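Local structure of 4-hydroxy-tetrahydrodipicolinate synthase (Thermotoga maritima, 3PB2) at residues N21-L26 / E58-K63; V164-A169 / S188-W193; R199-L204 / K237-H242. The protein probably catalyses the condensation of pyruvate with (S)-aspartate-beta-semialdehyde to 4-hydroxy-tetrahydrodipicolinate, a step of lysine biosynthesis. The protein carries 2 engineered substitutions. All coordinates share one frame; numbering follows the deposited sequence.

Contact 1: N21-L26 / E58-K63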
ATOM      1  N   ASN A  21      -9.225  34.450  19.029  1.00 23.73           N
ATOM      2  CA  ASN A  21     -10.007  34.296  20.263  1.00 22.58           C
ATOM      3  C   ASN A  21     -11.231  33.406  20.078  1.00 27.93           C
ATOM      4  O   ASN A  21     -12.286  33.655  20.670  1.00 26.70           O
ATOM      5  CB  ASN A  21     -10.442  35.656  20.820  1.00 22.78           C
ATOM      6  CG  ASN A  21      -9.273  36.574  21.092  1.00 30.01           C
ATOM      7  OD1 ASN A  21      -9.305  37.759  20.755  1.00 33.68           O
ATOM      8  ND2 ASN A  21      -8.231  36.033  21.700  1.00 28.39           N
ATOM      9  N   GLY A  22     -11.091  32.375  19.246  1.00 25.00           N
ATOM     10  CA  GLY A  22     -12.149  31.401  19.031  1.00 21.41           C
ATOM     11  C   GLY A  22     -13.263  31.795  18.064  1.00 26.08           C
ATOM     12  O   GLY A  22     -14.222  31.036  17.886  1.00 26.66           O
ATOM     13  N   GLU A  23     -13.151  32.974  17.453  1.00 19.32           N
ATOM     14  CA  GLU A  23     -14.126  33.443  16.469  1.00 22.55           C
ATOM     15  C   GLU A  23     -13.448  33.650  15.113  1.00 24.70           C
ATOM     16  O   GLU A  23     -12.221  33.680  15.027  1.00 20.17           O
ATOM     17  CB  GLU A  23     -14.746  34.775  16.907  1.00 19.24           C
ATOM     18  CG  GLU A  23     -15.309  34.784  18.318  1.00 22.10           C
ATOM     19  CD  GLU A  23     -16.580  33.965  18.434  1.00 28.96           C
ATOM     20  OE1 GLU A  23     -17.262  33.784  17.405  1.00 28.98           O
ATOM     21  OE2 GLU A  23     -16.895  33.503  19.551  1.00 29.01           O
ATOM     22  N   LEU A  24     -14.252  33.797  14.061  1.00 19.27           N
ATOM     23  CA  LEU A  24     -13.739  34.215  12.758  1.00 21.45           C
ATOM     24  C   LEU A  24     -12.959  35.510  12.891  1.00 19.60           C
ATOM     25  O   LEU A  24     -13.383  36.411  13.620  1.00 24.62           O
ATOM     26  CB  LEU A  24     -14.895  34.480  11.797  1.00 25.24           C
ATOM     27  CG  LEU A  24     -15.719  33.322  11.263  1.00 28.14           C
ATOM     28  CD1 LEU A  24     -16.710  33.870  10.235  1.00 24.69           C
ATOM     29  CD2 LEU A  24     -14.818  32.262  10.642  1.00 27.97           C
ATOM     30  N   ASP A  25     -11.834  35.612  12.180  1.00 18.52           N
ATOM     31  CA  ASP A  25     -11.038  36.838  12.143  1.00 25.13           C
ATOM     32  C   ASP A  25     -11.156  37.435  10.738  1.00 25.96           C
ATOM     33  O   ASP A  25     -10.316  37.175   9.872  1.00 21.40           O
ATOM     34  CB  ASP A  25      -9.566  36.532  12.487  1.00 22.31           C
ATOM     35  CG  ASP A  25      -8.669  37.773  12.449  1.00 19.63           C
ATOM     36  OD1 ASP A  25      -9.146  38.868  12.092  1.00 21.17           O
ATOM     37  OD2 ASP A  25      -7.464  37.648  12.753  1.00 20.66           O
ATOM     38  N   LEU A  26     -12.199  38.230  10.510  1.00 23.96           N
ATOM     39  CA  LEU A  26     -12.521  38.675   9.157  1.00 25.68           C
ATOM     40  C   LEU A  26     -11.610  39.794   8.676  1.00 29.96           C
ATOM     41  O   LEU A  26     -11.433  39.987   7.468  1.00 27.24           O
ATOM     42  CB  LEU A  26     -13.990  39.097   9.045  1.00 27.75           C
ATOM     43  CG  LEU A  26     -15.013  37.973   9.206  1.00 34.52           C
ATOM     44  CD1 LEU A  26     -16.426  38.526   9.093  1.00 38.04           C
ATOM     45  CD2 LEU A  26     -14.774  36.875   8.176  1.00 28.90           C
ATOM     46  N   GLU A  58     -22.650  27.031  11.100  1.00 23.37           N
ATOM     47  CA  GLU A  58     -23.535  27.551  10.051  1.00 26.62           C
ATOM     48  C   GLU A  58     -23.531  29.070   9.954  1.00 19.60           C
ATOM     49  O   GLU A  58     -23.414  29.632   8.857  1.00 22.92           O
ATOM     50  CB  GLU A  58     -24.978  27.053  10.242  1.00 26.85           C
ATOM     51  CG  GLU A  58     -25.166  25.555  10.041  1.00 39.75           C
ATOM     52  CD  GLU A  58     -25.278  25.159   8.574  1.00 59.10           C
ATOM     53  OE1 GLU A  58     -24.552  25.743   7.741  1.00 65.41           O
ATOM     54  OE2 GLU A  58     -26.099  24.265   8.255  1.00 64.26           O
ATOM     55  N   ASP A  59     -23.674  29.744  11.092  1.00 21.76           N
ATOM     56  CA  ASP A  59     -23.674  31.208  11.099  1.00 23.00           C
ATOM     57  C   ASP A  59     -22.343  31.759  10.593  1.00 22.40           C
ATOM     58  O   ASP A  59     -22.309  32.738   9.850  1.00 22.75           O
ATOM     59  CB  ASP A  59     -23.980  31.754  12.494  1.00 30.06           C
ATOM     60  CG  ASP A  59     -25.454  31.641  12.851  1.00 43.70           C
ATOM     61  OD1 ASP A  59     -26.296  31.632  11.921  1.00 39.61           O
ATOM     62  OD2 ASP A  59     -25.766  31.560  14.059  1.00 45.85           O
ATOM     63  N   GLU A  60     -21.248  31.127  11.002  1.00 17.95           N
ATOM     64  CA  GLU A  60     -19.916  31.509  10.516  1.00 18.37           C
ATOM     65  C   GLU A  60     -19.746  31.306   9.013  1.00 17.92           C
ATOM     66  O   GLU A  60     -19.166  32.151   8.346  1.00 19.11           O
ATOM     67  CB  GLU A  60     -18.817  30.762  11.279  1.00 19.43           C
ATOM     68  CG  GLU A  60     -18.762  31.118  12.777  1.00 22.79           C
ATOM     69  CD  GLU A  60     -17.733  30.289  13.543  1.00 25.55           C
ATOM     70  OE1 GLU A  60     -17.518  29.118  13.175  1.00 21.65           O
ATOM     71  OE2 GLU A  60     -17.135  30.807  14.507  1.00 20.43           O
ATOM     72  N   ARG A  61     -20.243  30.190   8.483  1.00 16.67           N
ATOM     73  CA  ARG A  61     -20.202  29.948   7.039  1.00 20.92           C
ATOM     74  C   ARG A  61     -20.867  31.107   6.286  1.00 24.92           C
ATOM     75  O   ARG A  61     -20.292  31.663   5.347  1.00 21.58           O
ATOM     76  CB  ARG A  61     -20.903  28.630   6.663  1.00 20.15           C
ATOM     77  CG  ARG A  61     -20.225  27.350   7.145  1.00 19.04           C
ATOM     78  CD  ARG A  61     -21.051  26.087   6.804  1.00 17.28           C
ATOM     79  NE  ARG A  61     -21.280  25.899   5.367  1.00 20.00           N
ATOM     80  CZ  ARG A  61     -20.478  25.207   4.552  1.00 25.01           C
ATOM     81  NH1 ARG A  61     -19.377  24.623   5.017  1.00 20.23           N
ATOM     82  NH2 ARG A  61     -20.773  25.098   3.255  1.00 16.57           N
ATOM     83  N   GLU A  62     -22.079  31.468   6.701  1.00 19.54           N
ATOM     84  CA  GLU A  62     -22.814  32.536   6.019  1.00 20.17           C
ATOM     85  C   GLU A  62     -22.047  33.863   6.049  1.00 17.32           C
ATOM     86  O   GLU A  62     -21.965  34.572   5.048  1.00 26.05           O
ATOM     87  CB  GLU A  62     -24.207  32.719   6.630  1.00 22.29           C
ATOM     88  CG  GLU A  62     -24.922  33.958   6.121  1.00 41.79           C
ATOM     89  CD  GLU A  62     -26.368  34.039   6.578  1.00 52.95           C
ATOM     90  OE1 GLU A  62     -26.796  33.167   7.369  1.00 59.32           O
ATOM     91  OE2 GLU A  62     -27.074  34.978   6.146  1.00 48.80           O
ATOM     92  N   LYS A  63     -21.483  34.186   7.208  1.00 27.73           N
ATOM     93  CA  LYS A  63     -20.709  35.408   7.380  1.00 25.11           C
ATOM     94  C   LYS A  63     -19.492  35.399   6.455  1.00 21.30           C
ATOM     95  O   LYS A  63     -19.204  36.382   5.778  1.00 24.46           O
ATOM     96  CB  LYS A  63     -20.238  35.506   8.836  1.00 40.72           C
ATOM     97  CG  LYS A  63     -20.488  36.825   9.536  1.00 51.06           C
ATOM     98  CD  LYS A  63     -20.117  36.704  11.017  1.00 57.99           C
ATOM     99  CE  LYS A  63     -20.386  37.985  11.802  1.00 59.08           C
ATOM    100  NZ  LYS A  63     -19.497  39.114  11.401  1.00 52.78           N
TER
HETATM  101  O   HOH W   1     -17.107  33.418  14.824  1.00 20.26           O
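Leu24 and Glu60 carry this surface contact between the small β-hairpin of strands 19-20 and 23-24 and the first turns of helix 58-72, on the outside of the TIM barrel. Glu60 has a half-apolar, half-charged role that can be traced outward from the helix. Its CB packs against Leu24 CD1 at 3.9 Å, and its CG lies alongside Leu24 CG at 4.1 Å. Beyond CG the chain is extended (chi2 176°), which carries the carboxylate past the leucine to the level of the hairpin backbone. There the two oxygens part company: OE1 forms a salt bridge with Arg276, whose NH2 also bonds Gly22 O, while OE2 accepts a hydrogen from a water at 2.6 Å. The same water donates to Glu23 OE1, also at 2.6 Å, and accepts the backbone N-H of Leu24 at 3.0 Å from its N. The two carboxylate planes stand 77° apart, with Glu23 OE1 and Glu60 OE2 separated by 4.2 Å. Next to this polar layer, Leu24 CD1 reaches over the helix backbone to 3.5 Å from Glu60 O and also borders Lys63 CB. The Lys63 chain runs on extended past Leu24 and bends only at its last torsion (chi4 -67°), leaving NZ 3.9 Å from Leu26 CD1, a proximity without a polar bond. No direct hydrogen bond joins the segments, so apolar packing, one water and the shared partner Arg276 unite them; with both its hydrogens given to acid oxygens and Arg276 close by, the water probably makes the meeting of two negative groups tolerable.

Contact 2: V164-A169 / S188-W193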
ATOM      1  N   VAL A 164     -19.283  21.145 -13.386  1.00 11.91           N
ATOM      2  CA  VAL A 164     -18.382  21.814 -14.324  1.00 14.57           C
ATOM      3  C   VAL A 164     -16.994  21.226 -14.390  1.00 16.65           C
ATOM      4  O   VAL A 164     -16.246  21.462 -15.358  1.00 15.92           O
ATOM      5  CB  VAL A 164     -18.261  23.342 -14.051  1.00 16.50           C
ATOM      6  CG1 VAL A 164     -19.611  24.038 -14.353  1.00 20.00           C
ATOM      7  CG2 VAL A 164     -17.790  23.604 -12.612  1.00 14.11           C
ATOM      8  N   GLY A 165     -16.631  20.466 -13.369  1.00 18.10           N
ATOM      9  CA  GLY A 165     -15.304  19.900 -13.347  1.00 17.78           C
ATOM     10  C   GLY A 165     -15.012  19.118 -12.088  1.00 13.75           C
ATOM     11  O   GLY A 165     -15.901  18.809 -11.277  1.00 14.68           O
ATOM     12  N   ILE A 166     -13.749  18.769 -11.939  1.00 15.29           N
ATOM     13  CA  ILE A 166     -13.335  17.947 -10.817  1.00 12.50           C
ATOM     14  C   ILE A 166     -11.985  18.406 -10.303  1.00 12.96           C
ATOM     15  O   ILE A 166     -11.095  18.751 -11.078  1.00 12.85           O
ATOM     16  CB  ILE A 166     -13.250  16.472 -11.241  1.00 17.80           C
ATOM     17  CG1 ILE A 166     -12.755  15.594 -10.079  1.00 16.79           C
ATOM     18  CG2 ILE A 166     -12.318  16.321 -12.445  1.00 18.20           C
ATOM     19  CD1 ILE A 166     -13.085  14.089 -10.268  1.00 19.51           C
ATOM     20  N   LYS A 167     -11.869  18.442  -8.978  1.00 12.19           N
ATOM     21  CA  LYS A 167     -10.622  18.717  -8.307  1.00 15.06           C
ATOM     22  C   LYS A 167     -10.029  17.351  -7.982  1.00 19.65           C
ATOM     23  O   LYS A 167     -10.568  16.619  -7.150  1.00 12.76           O
ATOM     24  CB  LYS A 167     -10.881  19.516  -7.030  1.00 11.89           C
ATOM     25  CG  LYS A 167      -9.643  19.650  -6.166  1.00 11.73           C
ATOM     26  CD  LYS A 167      -9.917  20.491  -4.927  1.00 11.87           C
ATOM     27  CE  LYS A 167      -8.635  20.563  -4.091  1.00 13.45           C
ATOM     28  NZ  LYS A 167      -8.866  21.082  -2.717  1.00 23.08           N
ATOM     29  N   GLU A 168      -8.943  17.003  -8.660  1.00 13.41           N
ATOM     30  CA  GLU A 168      -8.405  15.652  -8.600  1.00 15.60           C
ATOM     31  C   GLU A 168      -7.248  15.605  -7.626  1.00 18.90           C
ATOM     32  O   GLU A 168      -6.132  15.996  -7.968  1.00 15.35           O
ATOM     33  CB  GLU A 168      -7.949  15.186  -9.989  1.00 20.50           C
ATOM     34  CG  GLU A 168      -7.339  13.772 -10.001  1.00 20.91           C
ATOM     35  CD  GLU A 168      -8.291  12.735  -9.429  1.00 17.06           C
ATOM     36  OE1 GLU A 168      -9.013  12.098 -10.223  1.00 21.01           O
ATOM     37  OE2 GLU A 168      -8.325  12.559  -8.183  1.00 14.48           O
ATOM     38  N   ALA A 169      -7.505  15.145  -6.402  1.00 14.28           N
ATOM     39  CA  ALA A 169      -6.422  15.087  -5.415  1.00 12.56           C
ATOM     40  C   ALA A 169      -5.891  13.670  -5.169  1.00 17.26           C
ATOM     41  O   ALA A 169      -5.182  13.449  -4.208  1.00 17.49           O
ATOM     42  CB  ALA A 169      -6.821  15.749  -4.096  1.00 12.44           C
ATOM     43  N   SER A 188     -16.182  17.921 -23.739  1.00 22.37           N
ATOM     44  CA  SER A 188     -14.918  18.579 -24.068  1.00 24.61           C
ATOM     45  C   SER A 188     -14.578  19.796 -23.195  1.00 22.16           C
ATOM     46  O   SER A 188     -13.409  20.151 -23.066  1.00 27.73           O
ATOM     47  CB  SER A 188     -14.864  18.936 -25.558  1.00 26.73           C
ATOM     48  OG  SER A 188     -15.868  19.875 -25.886  1.00 34.17           O
ATOM     49  N   ASP A 189     -15.575  20.421 -22.577  1.00 26.81           N
ATOM     50  CA  ASP A 189     -15.287  21.599 -21.748  1.00 25.53           C
ATOM     51  C   ASP A 189     -15.323  21.324 -20.234  1.00 20.09           C
ATOM     52  O   ASP A 189     -15.263  22.244 -19.413  1.00 19.75           O
ATOM     53  CB  ASP A 189     -16.147  22.813 -22.148  1.00 29.63           C
ATOM     54  CG  ASP A 189     -17.615  22.643 -21.813  1.00 35.73           C
ATOM     55  OD1 ASP A 189     -18.015  21.557 -21.359  1.00 35.55           O
ATOM     56  OD2 ASP A 189     -18.382  23.611 -22.016  1.00 50.74           O
ATOM     57  N   PHE A 190     -15.383  20.051 -19.869  1.00 19.67           N
ATOM     58  CA  PHE A 190     -15.275  19.666 -18.456  1.00 14.57           C
ATOM     59  C   PHE A 190     -13.871  20.040 -17.952  1.00 16.02           C
ATOM     60  O   PHE A 190     -12.875  19.680 -18.580  1.00 20.10           O
ATOM     61  CB  PHE A 190     -15.520  18.161 -18.331  1.00 17.70           C
ATOM     62  CG  PHE A 190     -15.841  17.696 -16.935  1.00 13.09           C
ATOM     63  CD1 PHE A 190     -17.110  17.874 -16.399  1.00 14.79           C
ATOM     64  CD2 PHE A 190     -14.867  17.052 -16.161  1.00 12.98           C
ATOM     65  CE1 PHE A 190     -17.402  17.427 -15.115  1.00 13.15           C
ATOM     66  CE2 PHE A 190     -15.154  16.613 -14.886  1.00 16.60           C
ATOM     67  CZ  PHE A 190     -16.425  16.788 -14.361  1.00 17.77           C
ATOM     68  N   MET A 191     -13.785  20.762 -16.830  1.00 15.20           N
ATOM     69  CA  MET A 191     -12.493  21.184 -16.290  1.00 13.53           C
ATOM     70  C   MET A 191     -11.890  20.126 -15.347  1.00 20.85           C
ATOM     71  O   MET A 191     -12.607  19.464 -14.597  1.00 15.47           O
ATOM     72  CB  MET A 191     -12.623  22.512 -15.544  1.00 15.17           C
ATOM     73  CG  MET A 191     -13.181  23.658 -16.402  1.00 21.77           C
ATOM     74  SD  MET A 191     -11.976  24.104 -17.670  1.00 32.65           S
ATOM     75  CE  MET A 191     -12.071  25.885 -17.571  1.00 59.06           C
ATOM     76  N   VAL A 192     -10.571  19.981 -15.376  1.00 10.73           N
ATOM     77  CA  VAL A 192      -9.886  19.131 -14.393  1.00 13.92           C
ATOM     78  C   VAL A 192      -8.760  19.927 -13.764  1.00 16.86           C
ATOM     79  O   VAL A 192      -7.815  20.333 -14.453  1.00 18.26           O
ATOM     80  CB  VAL A 192      -9.355  17.839 -15.010  1.00 15.85           C
ATOM     81  CG1 VAL A 192      -8.783  16.902 -13.919  1.00 15.06           C
ATOM     82  CG2 VAL A 192     -10.469  17.134 -15.816  1.00 21.32           C
ATOM     83  N   TRP A 193      -8.909  20.215 -12.475  1.00 11.92           N
ATOM     84  CA  TRP A 193      -7.915  20.980 -11.726  1.00 14.66           C
ATOM     85  C   TRP A 193      -7.171  20.082 -10.739  1.00 16.38           C
ATOM     86  O   TRP A 193      -7.777  19.222 -10.078  1.00 15.39           O
ATOM     87  CB  TRP A 193      -8.580  22.097 -10.928  1.00 13.58           C
ATOM     88  CG  TRP A 193      -9.394  23.097 -11.747  1.00 13.78           C
ATOM     89  CD1 TRP A 193      -8.910  24.137 -12.505  1.00 17.51           C
ATOM     90  CD2 TRP A 193     -10.823  23.166 -11.836  1.00 18.14           C
ATOM     91  NE1 TRP A 193      -9.959  24.840 -13.066  1.00 16.53           N
ATOM     92  CE2 TRP A 193     -11.140  24.266 -12.668  1.00 17.91           C
ATOM     93  CE3 TRP A 193     -11.864  22.404 -11.292  1.00 15.56           C
ATOM     94  CZ2 TRP A 193     -12.460  24.619 -12.966  1.00 17.99           C
ATOM     95  CZ3 TRP A 193     -13.165  22.750 -11.589  1.00 12.89           C
ATOM     96  CH2 TRP A 193     -13.457  23.851 -12.423  1.00 17.26           C
TER
HETATM   97  O   HOH W   2     -16.955  22.852 -17.473  1.00 23.40           O
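Gly165 and Phe190 mark the tight end of a parallel strand pair in the TIM barrel, strands 163-168 and 191-194 of one β-α-β unit. The ring of Phe190 lies flat against the glycine: Gly165 CA sits 3.6 Å from the ring centroid, 18° off the normal, a CH-pi contact. Met191 O and the Trp193 ring crowd the spot where a side chain on Gly165 would start, so the strands can close to 4.3 Å between the CA atoms of Gly165 and Met191. Four backbone hydrogen bonds knit the pair, the first given by Met191 N to Val164 O, the last by Glu168 N to Trp193 O (2.9 Å). On the face toward helix 173-186, Ile166 CG2 touches Phe190 CE2 at 3.8 Å and Val192 CG1 at 3.9 Å. Inside the barrel, Trp193 reaches Val164 CG2 with its edge and stacks on Phe8, while Lys167, the predicted Schiff-base lysine, runs fully extended away from the pair toward Tyr138. Glu168 turns its carboxylate outward to Asn139 and Thr179.

Just before Phe190, at this same end, the packing gives way where exposed Asp189 leads into the strand and a water bridges the backbones beside the first direct bond. That water donates to Val164 O and to Asp189 O, each at 2.6 Å, while Val164 O also takes the nearly straight bond from Met191 N (3.0 Å, 178° at the hydrogen).

Contact 3: R199-L204 / K237-H242; sequences RTFYLL and KSAEVH. Engineered in segment 237-242: Ala239 (natural residue Arg).
Phe201 and His242, their CA atoms 6.8 Å apart, mark where the short segments 200-204 and 237-242 come nearest, two nearly antiparallel helix pieces (156°) with axes 10.6 Å apart. They join helix 200-205, between the last two strands of the TIM barrel, to helix 235-251, which follows helix 220-231 in the C-terminal helical region. The Phe201 ring fills the join: with CG anti to the backbone N (chi1 180°) it points into the other helix, its CD1 edge 3.5 Å from Ser238 OG and its CZ 3.8 Å from CB of the engineered Ala239. Ser238 OG itself bonds Leu226 O. Behind the ring, Phe201 CB sits over one face of His242, 4.2 Å from the imidazole centroid; the rings are near parallel (21°) but slid apart, barely overlapping. A smaller alanine here would keep CB over the imidazole but is likely to open a gap beside Ser238 and Ala239. Tyr202 borders the imidazole too and hands its OH to Asp177 of the second subunit, an acceptor that His242 NE2 reaches only weakly. Near ND1, a water accepts from Phe201 N at 2.9 Å and, weakly, from His242 ND1 at 2.9 Å.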
ATOM      1  N   ARG A 199       1.451  18.223  -7.990  1.00 13.73           N
ATOM      2  CA  ARG A 199       1.022  17.462  -9.170  1.00 17.39           C
ATOM      3  C   ARG A 199       0.610  18.418 -10.300  1.00 15.56           C
ATOM      4  O   ARG A 199       0.374  17.993 -11.436  1.00 16.60           O
ATOM      5  CB  ARG A 199      -0.168  16.542  -8.828  1.00 15.67           C
ATOM      6  CG  ARG A 199       0.193  15.358  -7.908  1.00 12.96           C
ATOM      7  CD  ARG A 199       1.207  14.446  -8.570  1.00 14.52           C
ATOM      8  NE  ARG A 199       1.487  13.256  -7.757  1.00 18.08           N
ATOM      9  CZ  ARG A 199       2.446  13.176  -6.838  1.00 23.31           C
ATOM     10  NH1 ARG A 199       3.235  14.221  -6.599  1.00 18.36           N
ATOM     11  NH2 ARG A 199       2.615  12.046  -6.150  1.00 14.79           N
ATOM     12  N   THR A 200       0.536  19.705  -9.978  1.00 16.55           N
ATOM     13  CA  THR A 200       0.024  20.704 -10.926  1.00 13.64           C
ATOM     14  C   THR A 200       0.727  20.649 -12.282  1.00 16.89           C
ATOM     15  O   THR A 200       0.078  20.538 -13.320  1.00 15.30           O
ATOM     16  CB  THR A 200       0.092  22.145 -10.356  1.00 18.10           C
ATOM     17  OG1 THR A 200      -0.658  22.216  -9.134  1.00 17.42           O
ATOM     18  CG2 THR A 200      -0.511  23.157 -11.380  1.00 13.49           C
ATOM     19  N   PHE A 201       2.054  20.716 -12.275  1.00 18.40           N
ATOM     20  CA  PHE A 201       2.816  20.690 -13.524  1.00 16.29           C
ATOM     21  C   PHE A 201       2.440  19.488 -14.391  1.00 17.75           C
ATOM     22  O   PHE A 201       2.176  19.631 -15.592  1.00 17.57           O
ATOM     23  CB  PHE A 201       4.320  20.683 -13.251  1.00 18.20           C
ATOM     24  CG  PHE A 201       5.158  20.655 -14.503  1.00 27.72           C
ATOM     25  CD1 PHE A 201       5.291  21.792 -15.291  1.00 25.76           C
ATOM     26  CD2 PHE A 201       5.801  19.494 -14.897  1.00 22.62           C
ATOM     27  CE1 PHE A 201       6.055  21.771 -16.449  1.00 24.05           C
ATOM     28  CE2 PHE A 201       6.576  19.466 -16.052  1.00 25.15           C
ATOM     29  CZ  PHE A 201       6.705  20.602 -16.824  1.00 29.63           C
ATOM     30  N   TYR A 202       2.397  18.307 -13.786  1.00 22.61           N
ATOM     31  CA  TYR A 202       2.097  17.097 -14.551  1.00 17.09           C
ATOM     32  C   TYR A 202       0.640  17.025 -14.994  1.00 15.19           C
ATOM     33  O   TYR A 202       0.350  16.500 -16.059  1.00 18.75           O
ATOM     34  CB  TYR A 202       2.529  15.839 -13.796  1.00 17.07           C
ATOM     35  CG  TYR A 202       4.028  15.818 -13.615  1.00 22.82           C
ATOM     36  CD1 TYR A 202       4.875  15.570 -14.693  1.00 20.44           C
ATOM     37  CD2 TYR A 202       4.599  16.106 -12.384  1.00 22.90           C
ATOM     38  CE1 TYR A 202       6.254  15.584 -14.534  1.00 21.51           C
ATOM     39  CE2 TYR A 202       5.968  16.139 -12.220  1.00 19.54           C
ATOM     40  CZ  TYR A 202       6.785  15.872 -13.295  1.00 23.84           C
ATOM     41  OH  TYR A 202       8.139  15.887 -13.118  1.00 33.46           O
ATOM     42  N   LEU A 203      -0.269  17.538 -14.170  1.00 15.04           N
ATOM     43  CA  LEU A 203      -1.677  17.608 -14.573  1.00 16.70           C
ATOM     44  C   LEU A 203      -1.881  18.567 -15.747  1.00 16.16           C
ATOM     45  O   LEU A 203      -2.727  18.330 -16.619  1.00 17.52           O
ATOM     46  CB  LEU A 203      -2.569  17.986 -13.393  1.00 16.64           C
ATOM     47  CG  LEU A 203      -4.057  18.151 -13.717  1.00 16.68           C
ATOM     48  CD1 LEU A 203      -4.863  17.584 -12.554  1.00 21.31           C
ATOM     49  CD2 LEU A 203      -4.343  19.635 -13.951  1.00 15.33           C
ATOM     50  N   LEU A 204      -1.105  19.647 -15.783  1.00 21.59           N
ATOM     51  CA  LEU A 204      -1.100  20.512 -16.962  1.00 20.94           C
ATOM     52  C   LEU A 204      -0.603  19.750 -18.191  1.00 26.75           C
ATOM     53  O   LEU A 204      -1.180  19.856 -19.280  1.00 19.91           O
ATOM     54  CB  LEU A 204      -0.243  21.763 -16.732  1.00 18.97           C
ATOM     55  CG  LEU A 204      -0.840  22.716 -15.709  1.00 20.59           C
ATOM     56  CD1 LEU A 204       0.153  23.806 -15.326  1.00 18.15           C
ATOM     57  CD2 LEU A 204      -2.150  23.312 -16.264  1.00 25.00           C
ATOM     58  N   LYS A 237      10.020  27.228 -18.508  1.00 32.21           N
ATOM     59  CA  LYS A 237       9.857  28.176 -17.407  1.00 33.90           C
ATOM     60  C   LYS A 237       8.875  27.637 -16.360  1.00 27.64           C
ATOM     61  O   LYS A 237       9.092  27.780 -15.154  1.00 29.63           O
ATOM     62  CB  LYS A 237       9.430  29.559 -17.916  1.00 33.15           C
ATOM     63  CG  LYS A 237      10.575  30.343 -18.540  1.00 52.12           C
ATOM     64  CD  LYS A 237      10.239  31.815 -18.698  1.00 60.68           C
ATOM     65  CE  LYS A 237      11.484  32.636 -19.017  1.00 69.19           C
ATOM     66  NZ  LYS A 237      12.144  32.204 -20.282  1.00 70.36           N
ATOM     67  N   SER A 238       7.802  27.008 -16.823  1.00 27.21           N
ATOM     68  CA  SER A 238       6.827  26.408 -15.907  1.00 24.75           C
ATOM     69  C   SER A 238       7.514  25.374 -15.018  1.00 23.36           C
ATOM     70  O   SER A 238       7.291  25.342 -13.807  1.00 23.85           O
ATOM     71  CB  SER A 238       5.672  25.773 -16.689  1.00 24.81           C
ATOM     72  OG  SER A 238       4.716  25.194 -15.820  1.00 21.01           O
ATOM     73  N   ALA A 239       8.362  24.544 -15.618  1.00 19.89           N
ATOM     74  CA  ALA A 239       9.102  23.525 -14.873  1.00 26.95           C
ATOM     75  C   ALA A 239      10.079  24.129 -13.862  1.00 25.92           C
ATOM     76  O   ALA A 239      10.225  23.615 -12.743  1.00 29.82           O
ATOM     77  CB  ALA A 239       9.840  22.585 -15.830  1.00 29.92           C
ATOM     78  N   GLU A 240      10.749  25.209 -14.257  1.00 32.92           N
ATOM     79  CA  GLU A 240      11.656  25.922 -13.355  1.00 30.37           C
ATOM     80  C   GLU A 240      10.886  26.485 -12.166  1.00 33.49           C
ATOM     81  O   GLU A 240      11.356  26.422 -11.026  1.00 28.67           O
ATOM     82  CB  GLU A 240      12.405  27.047 -14.094  1.00 30.33           C
ATOM     83  CG  GLU A 240      13.431  26.530 -15.074  1.00 33.38           C
ATOM     84  CD  GLU A 240      14.039  27.620 -15.960  1.00 45.89           C
ATOM     85  OE1 GLU A 240      13.533  28.766 -15.966  1.00 43.80           O
ATOM     86  OE2 GLU A 240      15.031  27.317 -16.655  1.00 44.95           O
ATOM     87  N   VAL A 241       9.697  27.027 -12.429  1.00 23.50           N
ATOM     88  CA  VAL A 241       8.874  27.565 -11.353  1.00 27.18           C
ATOM     89  C   VAL A 241       8.462  26.448 -10.397  1.00 28.44           C
ATOM     90  O   VAL A 241       8.504  26.610  -9.178  1.00 23.21           O
ATOM     91  CB  VAL A 241       7.622  28.280 -11.878  1.00 28.41           C
ATOM     92  CG1 VAL A 241       6.733  28.691 -10.710  1.00 23.30           C
ATOM     93  CG2 VAL A 241       8.014  29.485 -12.730  1.00 37.81           C
ATOM     94  N   HIS A 242       8.056  25.320 -10.976  1.00 23.01           N
ATOM     95  CA  HIS A 242       7.719  24.116 -10.227  1.00 26.13           C
ATOM     96  C   HIS A 242       8.900  23.668  -9.352  1.00 28.60           C
ATOM     97  O   HIS A 242       8.726  23.319  -8.181  1.00 24.97           O
ATOM     98  CB  HIS A 242       7.307  23.036 -11.228  1.00 29.14           C
ATOM     99  CG  HIS A 242       7.274  21.650 -10.670  1.00 31.22           C
ATOM    100  ND1 HIS A 242       6.274  21.206  -9.829  1.00 31.58           N
ATOM    101  CD2 HIS A 242       8.098  20.593 -10.867  1.00 33.47           C
ATOM    102  CE1 HIS A 242       6.492  19.940  -9.522  1.00 27.93           C
ATOM    103  NE2 HIS A 242       7.595  19.545 -10.135  1.00 31.84           N
TER
HETATM  104  O   HOH W   3       3.407  21.186  -9.801  1.00 17.42           O

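All three contacts belong to one TIM-barrel chain and follow one another in sequence. Contact 2 holds the strand of the predicted Schiff-base Lys167, whose side chain is about 4 Å from those of Tyr138 and Ile212, and about 6 Å from a bound glycerol. Contact 3 lies about 17 Å away, centre to centre, and touches it, since strand 191-194 leads into helix 200-205 and Leu203 CD2 packs 3.6 Å from Val192 O. Contact 1 sits across the chain's centre from both, its centre about 30 Å from that of contact 2 and 35 Å from that of contact 3. Contact 3 alone meets the second subunit.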